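Local coordinates for protein Nrps/pks (PDB 4OPE) that probably acts as a ketosynthase domain that condenses acyl units to lengthen the polyketide chain in oxazolomycin biosynthesis, at residues A[6-11]-A[249-254]; A[261-266]-A[431-436]. All coordinates share one frame; numbering follows the deposited sequence. Where two conformers were deposited one is given.

Contact 1: A[6-11]-A[249-254]; sequences DDEIVI and KRRSAA
The carbonyl oxygen of E8 is held by two groups of the opposite segment: R251 N donates a hydrogen bond of 2.8 Å to E8 O, and R250 CA adds a longer CA-H...O contact. The site is the end of an antiparallel strand pair in a mixed sheet of the thiolase fold, where strand 242-250 runs straight into helix 251-256. V10 and K249 form the hydrogen-bonded pair, with V10 N to K249 O at 2.8 Å and K249 N to V10 O at 3.1 Å. At the N-terminal end of the helix the carboxylate of D7 takes the S252 N-H on the syn lone pair of OD1, at 3.3 Å; its negative charge would probably suit the helix N terminus. The R251 chain bends at chi2 and chi3, bringing its guanidinium alongside the E8 side chain. In their salt bridge, E8 OE1 to R251 NH1 at 2.6 Å, the hydrogen bond is weak, the N-H pointing well off the oxygen (122°), and the carboxylate and guanidinium planes lie 36° apart. I9 packs on helix 178-192, which also meets R250. V10 spreads its two methyls: CG1 lies 4.0 Å from R251 CG, and CG2 3.9 Å from A254 CB.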
ATOM      1  N   ASP A   6       9.958  -8.083 -22.835  1.00111.15           N
ATOM      2  CA  ASP A   6       9.881  -7.722 -24.286  1.00108.74           C
ATOM      3  C   ASP A   6       8.611  -6.919 -24.627  1.00104.84           C
ATOM      4  O   ASP A   6       8.706  -5.839 -25.229  1.00102.52           O
ATOM      5  CB  ASP A   6       9.961  -8.977 -25.162  1.00110.07           C
ATOM      6  CG  ASP A   6       9.551  -8.704 -26.598  1.00112.84           C
ATOM      7  OD1 ASP A   6       9.900  -7.623 -27.123  1.00108.95           O
ATOM      8  OD2 ASP A   6       8.867  -9.562 -27.196  1.00107.47           O
ATOM      9  N   ASP A   7       7.434  -7.454 -24.269  1.00 96.72           N
ATOM     10  CA  ASP A   7       6.185  -6.695 -24.398  1.00 85.40           C
ATOM     11  C   ASP A   7       6.145  -5.572 -23.319  1.00 82.46           C
ATOM     12  O   ASP A   7       6.274  -5.782 -22.097  1.00 73.86           O
ATOM     13  CB  ASP A   7       4.940  -7.592 -24.353  1.00 81.05           C
ATOM     14  CG  ASP A   7       3.721  -6.956 -25.065  1.00 82.58           C
ATOM     15  OD1 ASP A   7       3.795  -5.774 -25.480  1.00 75.02           O
ATOM     16  OD2 ASP A   7       2.676  -7.645 -25.222  1.00 81.07           O
ATOM     17  N   GLU A   8       5.988  -4.359 -23.808  1.00 74.94           N
ATOM     18  CA  GLU A   8       6.150  -3.206 -22.986  1.00 68.70           C
ATOM     19  C   GLU A   8       4.800  -2.911 -22.354  1.00 60.94           C
ATOM     20  O   GLU A   8       3.757  -3.334 -22.857  1.00 61.56           O
ATOM     21  CB  GLU A   8       6.623  -2.031 -23.847  1.00 75.55           C
ATOM     22  CG  GLU A   8       7.676  -2.389 -24.904  1.00 83.87           C
ATOM     23  CD  GLU A   8       8.172  -1.164 -25.660  1.00 87.84           C
ATOM     24  OE1 GLU A   8       7.401  -0.665 -26.521  1.00 80.15           O
ATOM     25  OE2 GLU A   8       9.320  -0.705 -25.381  1.00 85.13           O
ATOM     26  N   ILE A   9       4.824  -2.177 -21.256  1.00 49.72           N
ATOM     27  CA  ILE A   9       3.629  -1.643 -20.722  1.00 42.31           C
ATOM     28  C   ILE A   9       3.452  -0.268 -21.294  1.00 40.60           C
ATOM     29  O   ILE A   9       4.435   0.447 -21.438  1.00 42.75           O
ATOM     30  CB  ILE A   9       3.746  -1.474 -19.235  1.00 41.11           C
ATOM     31  CG1 ILE A   9       4.084  -2.809 -18.586  1.00 42.25           C
ATOM     32  CG2 ILE A   9       2.448  -0.918 -18.676  1.00 40.14           C
ATOM     33  CD1 ILE A   9       3.110  -3.893 -18.920  1.00 44.72           C
ATOM     34  N   VAL A  10       2.199   0.108 -21.585  1.00 37.52           N
ATOM     35  CA  VAL A  10       1.858   1.447 -22.046  1.00 35.19           C
ATOM     36  C   VAL A  10       0.692   2.026 -21.275  1.00 32.91           C
ATOM     37  O   VAL A  10      -0.065   1.304 -20.638  1.00 31.51           O
ATOM     38  CB  VAL A  10       1.465   1.458 -23.520  1.00 37.82           C
ATOM     39  CG1 VAL A  10       2.626   0.958 -24.385  1.00 39.16           C
ATOM     40  CG2 VAL A  10       0.204   0.625 -23.764  1.00 39.36           C
ATOM     41  N   ILE A  11       0.591   3.342 -21.320  1.00 31.31           N
ATOM     42  CA  ILE A  11      -0.469   4.060 -20.702  1.00 31.30           C
ATOM     43  C   ILE A  11      -1.461   4.415 -21.804  1.00 31.66           C
ATOM     44  O   ILE A  11      -1.125   5.071 -22.789  1.00 33.16           O
ATOM     45  CB  ILE A  11       0.029   5.389 -20.093  1.00 31.42           C
ATOM     46  CG1 ILE A  11       0.915   5.142 -18.879  1.00 30.69           C
ATOM     47  CG2 ILE A  11      -1.141   6.319 -19.702  1.00 31.41           C
ATOM     48  CD1 ILE A  11       1.548   6.419 -18.363  1.00 29.56           C
ATOM     49  N   LYS A 249      -1.647  -1.178 -19.744  1.00 37.81           N
ATOM     50  CA  LYS A 249      -1.930  -2.267 -20.696  1.00 40.41           C
ATOM     51  C   LYS A 249      -0.607  -2.731 -21.303  1.00 41.08           C
ATOM     52  O   LYS A 249       0.306  -1.925 -21.435  1.00 39.07           O
ATOM     53  CB  LYS A 249      -2.756  -1.709 -21.850  1.00 44.02           C
ATOM     54  CG  LYS A 249      -4.002  -2.459 -22.264  1.00 46.66           C
ATOM     55  CD  LYS A 249      -5.040  -1.473 -22.752  1.00 49.06           C
ATOM     56  CE  LYS A 249      -6.412  -2.110 -22.974  1.00 54.47           C
ATOM     57  NZ  LYS A 249      -7.510  -1.122 -22.682  1.00 54.92           N
ATOM     58  N   ARG A 250      -0.509  -3.994 -21.702  1.00 43.23           N
ATOM     59  CA  ARG A 250       0.571  -4.429 -22.590  1.00 45.21           C
ATOM     60  C   ARG A 250       0.449  -3.775 -23.947  1.00 48.02           C
ATOM     61  O   ARG A 250      -0.673  -3.646 -24.461  1.00 49.02           O
ATOM     62  CB  ARG A 250       0.540  -5.926 -22.790  1.00 46.05           C
ATOM     63  CG  ARG A 250       1.070  -6.677 -21.605  1.00 49.64           C
ATOM     64  CD  ARG A 250       1.140  -8.135 -21.926  1.00 54.89           C
ATOM     65  NE  ARG A 250       1.366  -8.982 -20.762  1.00 58.46           N
ATOM     66  CZ  ARG A 250       2.559  -9.198 -20.210  1.00 61.59           C
ATOM     67  NH1 ARG A 250       3.659  -8.585 -20.674  1.00 58.56           N
ATOM     68  NH2 ARG A 250       2.644 -10.026 -19.169  1.00 63.77           N
ATOM     69  N   ARG A 251       1.580  -3.365 -24.541  1.00 51.35           N
ATOM     70  CA  ARG A 251       1.532  -2.740 -25.873  1.00 56.81           C
ATOM     71  C   ARG A 251       0.717  -3.567 -26.870  1.00 56.21           C
ATOM     72  O   ARG A 251      -0.141  -3.027 -27.572  1.00 54.26           O
ATOM     73  CB  ARG A 251       2.913  -2.508 -26.477  1.00 62.31           C
ATOM     74  CG  ARG A 251       2.863  -1.409 -27.542  1.00 67.92           C
ATOM     75  CD  ARG A 251       3.857  -1.544 -28.686  1.00 77.98           C
ATOM     76  NE  ARG A 251       5.137  -0.844 -28.488  1.00 87.11           N
ATOM     77  CZ  ARG A 251       5.342   0.481 -28.591  1.00 89.69           C
ATOM     78  NH1 ARG A 251       6.580   0.943 -28.404  1.00 83.03           N
ATOM     79  NH2 ARG A 251       4.342   1.356 -28.851  1.00 86.74           N
ATOM     80  N   SER A 252       0.982  -4.874 -26.902  1.00 52.76           N
ATOM     81  CA  SER A 252       0.276  -5.775 -27.786  1.00 52.04           C
ATOM     82  C   SER A 252      -1.226  -5.681 -27.586  1.00 51.64           C
ATOM     83  O   SER A 252      -1.982  -5.677 -28.551  1.00 59.02           O
ATOM     84  CB  SER A 252       0.736  -7.209 -27.578  1.00 52.85           C
ATOM     85  OG  SER A 252       0.669  -7.578 -26.212  1.00 55.72           O
ATOM     86  N   ALA A 253      -1.694  -5.582 -26.357  1.00 47.66           N
ATOM     87  CA  ALA A 253      -3.131  -5.506 -26.183  1.00 46.34           C
ATOM     88  C   ALA A 253      -3.668  -4.159 -26.646  1.00 46.44           C
ATOM     89  O   ALA A 253      -4.732  -4.108 -27.233  1.00 46.50           O
ATOM     90  CB  ALA A 253      -3.541  -5.826 -24.761  1.00 45.08           C
ATOM     91  N   ALA A 254      -2.929  -3.079 -26.410  1.00 47.01           N
ATOM     92  CA  ALA A 254      -3.353  -1.767 -26.870  1.00 47.74           C
ATOM     93  C   ALA A 254      -3.405  -1.671 -28.385  1.00 51.50           C
ATOM     94  O   ALA A 254      -4.315  -1.072 -28.942  1.00 50.09           O
ATOM     95  CB  ALA A 254      -2.405  -0.709 -26.351  1.00 49.77           C
TER

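Contact 2: A[261-266]-A[431-436]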
ATOM      1  N   VAL A 261      -2.437   5.371 -27.545  1.00 43.58           N
ATOM      2  CA  VAL A 261      -1.336   5.172 -26.601  1.00 40.42           C
ATOM      3  C   VAL A 261      -0.729   6.529 -26.199  1.00 40.81           C
ATOM      4  O   VAL A 261      -0.293   7.305 -27.032  1.00 43.90           O
ATOM      5  CB  VAL A 261      -0.290   4.249 -27.226  1.00 38.38           C
ATOM      6  CG1 VAL A 261       0.924   4.139 -26.351  1.00 41.30           C
ATOM      7  CG2 VAL A 261      -0.865   2.869 -27.386  1.00 37.84           C
ATOM      8  N   LEU A 262      -0.690   6.813 -24.912  1.00 39.93           N
ATOM      9  CA  LEU A 262      -0.206   8.108 -24.436  1.00 38.36           C
ATOM     10  C   LEU A 262       1.280   8.149 -24.187  1.00 39.91           C
ATOM     11  O   LEU A 262       1.892   9.228 -24.200  1.00 41.18           O
ATOM     12  CB  LEU A 262      -0.918   8.466 -23.135  1.00 37.66           C
ATOM     13  CG  LEU A 262      -2.241   9.234 -23.270  1.00 37.49           C
ATOM     14  CD1 LEU A 262      -2.992   8.822 -24.498  1.00 40.45           C
ATOM     15  CD2 LEU A 262      -3.142   9.038 -22.089  1.00 36.97           C
ATOM     16  N   ALA A 263       1.859   6.984 -23.907  1.00 39.32           N
ATOM     17  CA  ALA A 263       3.265   6.889 -23.562  1.00 38.02           C
ATOM     18  C   ALA A 263       3.614   5.433 -23.318  1.00 38.85           C
ATOM     19  O   ALA A 263       2.790   4.628 -22.877  1.00 39.15           O
ATOM     20  CB  ALA A 263       3.571   7.707 -22.311  1.00 37.20           C
ATOM     21  N   VAL A 264       4.856   5.108 -23.601  1.00 38.36           N
ATOM     22  CA  VAL A 264       5.390   3.813 -23.285  1.00 39.00           C
ATOM     23  C   VAL A 264       6.145   3.974 -22.000  1.00 38.91           C
ATOM     24  O   VAL A 264       7.009   4.874 -21.882  1.00 39.25           O
ATOM     25  CB  VAL A 264       6.405   3.376 -24.357  1.00 40.83           C
ATOM     26  CG1 VAL A 264       7.057   2.062 -23.981  1.00 41.05           C
ATOM     27  CG2 VAL A 264       5.724   3.296 -25.704  1.00 40.96           C
ATOM     28  N   VAL A 265       5.855   3.087 -21.053  1.00 38.20           N
ATOM     29  CA  VAL A 265       6.559   3.060 -19.803  1.00 37.19           C
ATOM     30  C   VAL A 265       7.848   2.272 -19.946  1.00 39.79           C
ATOM     31  O   VAL A 265       7.852   1.062 -19.804  1.00 40.84           O
ATOM     32  CB  VAL A 265       5.683   2.433 -18.745  1.00 37.63           C
ATOM     33  CG1 VAL A 265       6.433   2.341 -17.397  1.00 38.10           C
ATOM     34  CG2 VAL A 265       4.423   3.293 -18.611  1.00 37.28           C
ATOM     35  N   ARG A 266       8.939   2.969 -20.239  1.00 40.29           N
ATOM     36  CA  ARG A 266      10.212   2.305 -20.485  1.00 43.53           C
ATOM     37  C   ARG A 266      10.765   1.590 -19.248  1.00 42.71           C
ATOM     38  O   ARG A 266      11.247   0.479 -19.349  1.00 45.09           O
ATOM     39  CB  ARG A 266      11.233   3.297 -21.060  1.00 47.26           C
ATOM     40  CG  ARG A 266      10.950   3.710 -22.532  1.00 52.40           C
ATOM     41  CD  ARG A 266      11.603   2.798 -23.576  1.00 56.16           C
ATOM     42  NE  ARG A 266      13.078   2.885 -23.549  1.00 63.58           N
ATOM     43  CZ  ARG A 266      13.816   3.846 -24.131  1.00 67.40           C
ATOM     44  NH1 ARG A 266      13.233   4.816 -24.833  1.00 71.98           N
ATOM     45  NH2 ARG A 266      15.147   3.839 -24.030  1.00 67.08           N
ATOM     46  N   VAL A 431      10.375   7.102 -12.712  1.00 34.14           N
ATOM     47  CA  VAL A 431       9.849   6.509 -13.943  1.00 35.20           C
ATOM     48  C   VAL A 431      10.287   7.209 -15.238  1.00 36.35           C
ATOM     49  O   VAL A 431      10.337   8.421 -15.332  1.00 36.05           O
ATOM     50  CB  VAL A 431       8.310   6.313 -13.892  1.00 36.82           C
ATOM     51  CG1 VAL A 431       7.608   7.538 -13.406  1.00 38.74           C
ATOM     52  CG2 VAL A 431       7.744   5.963 -15.252  1.00 38.03           C
ATOM     53  N   ILE A 432      10.652   6.385 -16.232  1.00 38.97           N
ATOM     54  CA  ILE A 432      11.033   6.825 -17.562  1.00 38.14           C
ATOM     55  C   ILE A 432       9.905   6.532 -18.550  1.00 38.00           C
ATOM     56  O   ILE A 432       9.458   5.376 -18.669  1.00 37.46           O
ATOM     57  CB  ILE A 432      12.258   6.056 -18.070  1.00 39.31           C
ATOM     58  CG1 ILE A 432      13.349   5.925 -16.997  1.00 42.57           C
ATOM     59  CG2 ILE A 432      12.859   6.758 -19.248  1.00 39.45           C
ATOM     60  CD1 ILE A 432      14.184   7.156 -16.740  1.00 41.73           C
ATOM     61  N   LEU A 433       9.452   7.569 -19.255  1.00 37.21           N
ATOM     62  CA  LEU A 433       8.426   7.432 -20.285  1.00 38.10           C
ATOM     63  C   LEU A 433       8.908   7.795 -21.690  1.00 41.94           C
ATOM     64  O   LEU A 433       9.863   8.556 -21.882  1.00 46.31           O
ATOM     65  CB  LEU A 433       7.234   8.303 -19.948  1.00 36.98           C
ATOM     66  CG  LEU A 433       6.600   8.015 -18.597  1.00 36.93           C
ATOM     67  CD1 LEU A 433       5.400   8.906 -18.399  1.00 36.77           C
ATOM     68  CD2 LEU A 433       6.142   6.579 -18.461  1.00 38.15           C
ATOM     69  N   GLU A 434       8.248   7.235 -22.691  1.00 44.34           N
ATOM     70  CA  GLU A 434       8.569   7.547 -24.067  1.00 44.15           C
ATOM     71  C   GLU A 434       7.276   7.829 -24.773  1.00 43.31           C
ATOM     72  O   GLU A 434       6.295   7.108 -24.618  1.00 39.57           O
ATOM     73  CB  GLU A 434       9.304   6.377 -24.713  1.00 47.48           C
ATOM     74  CG  GLU A 434       9.855   6.636 -26.103  1.00 52.25           C
ATOM     75  CD  GLU A 434      10.571   5.420 -26.698  1.00 57.49           C
ATOM     76  OE1 GLU A 434      11.604   5.604 -27.376  1.00 65.78           O
ATOM     77  OE2 GLU A 434      10.125   4.273 -26.494  1.00 62.09           O
ATOM     78  N   GLU A 435       7.293   8.910 -25.536  1.00 46.73           N
ATOM     79  CA  GLU A 435       6.217   9.300 -26.433  1.00 47.10           C
ATOM     80  C   GLU A 435       5.915   8.172 -27.393  1.00 49.41           C
ATOM     81  O   GLU A 435       6.821   7.418 -27.724  1.00 48.14           O
ATOM     82  CB  GLU A 435       6.693  10.503 -27.223  1.00 49.25           C
ATOM     83  CG  GLU A 435       5.744  11.024 -28.268  1.00 50.45           C
ATOM     84  CD  GLU A 435       6.368  12.109 -29.128  1.00 52.36           C
ATOM     85  OE1 GLU A 435       7.623  12.166 -29.210  1.00 46.61           O
ATOM     86  OE2 GLU A 435       5.588  12.894 -29.755  1.00 54.63           O
ATOM     87  N   SER A 436       4.655   8.049 -27.835  1.00 51.81           N
ATOM     88  CA  SER A 436       4.240   7.025 -28.784  0.60 55.79           C
ATOM     89  C   SER A 436       3.929   7.612 -30.155  1.00 57.30           C
ATOM     90  O   SER A 436       3.154   8.582 -30.258  1.00 57.26           O
ATOM     91  CB  SER A 436       2.967   6.378 -28.293  0.60 60.05           C
ATOM     92  OG  SER A 436       1.860   7.238 -28.556  0.60 64.25           O
TER
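Strands 263-266 and 431-434 run antiparallel with a marked twist, their axes approaching to 4.6 Å and their directions 142° apart. V264 and E434 are the hydrogen-bonded pair: V264 N reaches E434 O at 2.7 Å and E434 N returns to V264 O at 2.8 Å. Each of these oxygens also receives a CA-H...O contact, E434 O from A263 CA and V264 O from L433 CA. Beyond the non-hydrogen-bonded pair V265-L433, R266 N makes a weak bond to I432 O. On the face carrying V264 and E434, the glutamate extends with CG anti to the backbone N (chi1 -173°), which carries the carboxylate out beside R266, and the bent chain of R266 folds across it. R266 CG lies 3.8 Å from E434 CB, while R266 NH1 forms a salt bridge of 3.1 Å with E434 OE1, the guanidinium and carboxylate planes turned 53° apart. The same guanidinium is anchored from outside by A298 O, which accepts from NH2. In a mixed sheet of the thiolase fold, these strands lie between 9-17 and 416-422. Past the strand ends, S436 OG can donate to V261 O, though the serine has two conformers and this bond is doubtful. V265 and L433 run alongside each other on the other face of the sheet, where L361 and F368 of helix 356-370 cover L433; V265 CG2 meets L433 CD2 at 3.7 Å.

How the contacts relate
From the N terminus, strand 9-17 starts in contact 1 and pairs there with strand 242-250, so contact 1 closes a loop of 237 residues. The chain then passes through helix 251-256 and turns into strand 263-272, where contact 2 opens a second loop, closed 164 residues later by 431-436. The two loops follow in series, neither crossing nor nesting. Strand 9-17 lies between 242-250 and 263-272, and thus joins both contacts, whose centres are about 10 Å apart: I11 N and O probably bond to A263 O and L262 N. R251 NH1 of contact 1 also packs on V264 CG2 of contact 2. Together they tie four neighbouring strands of one sheet.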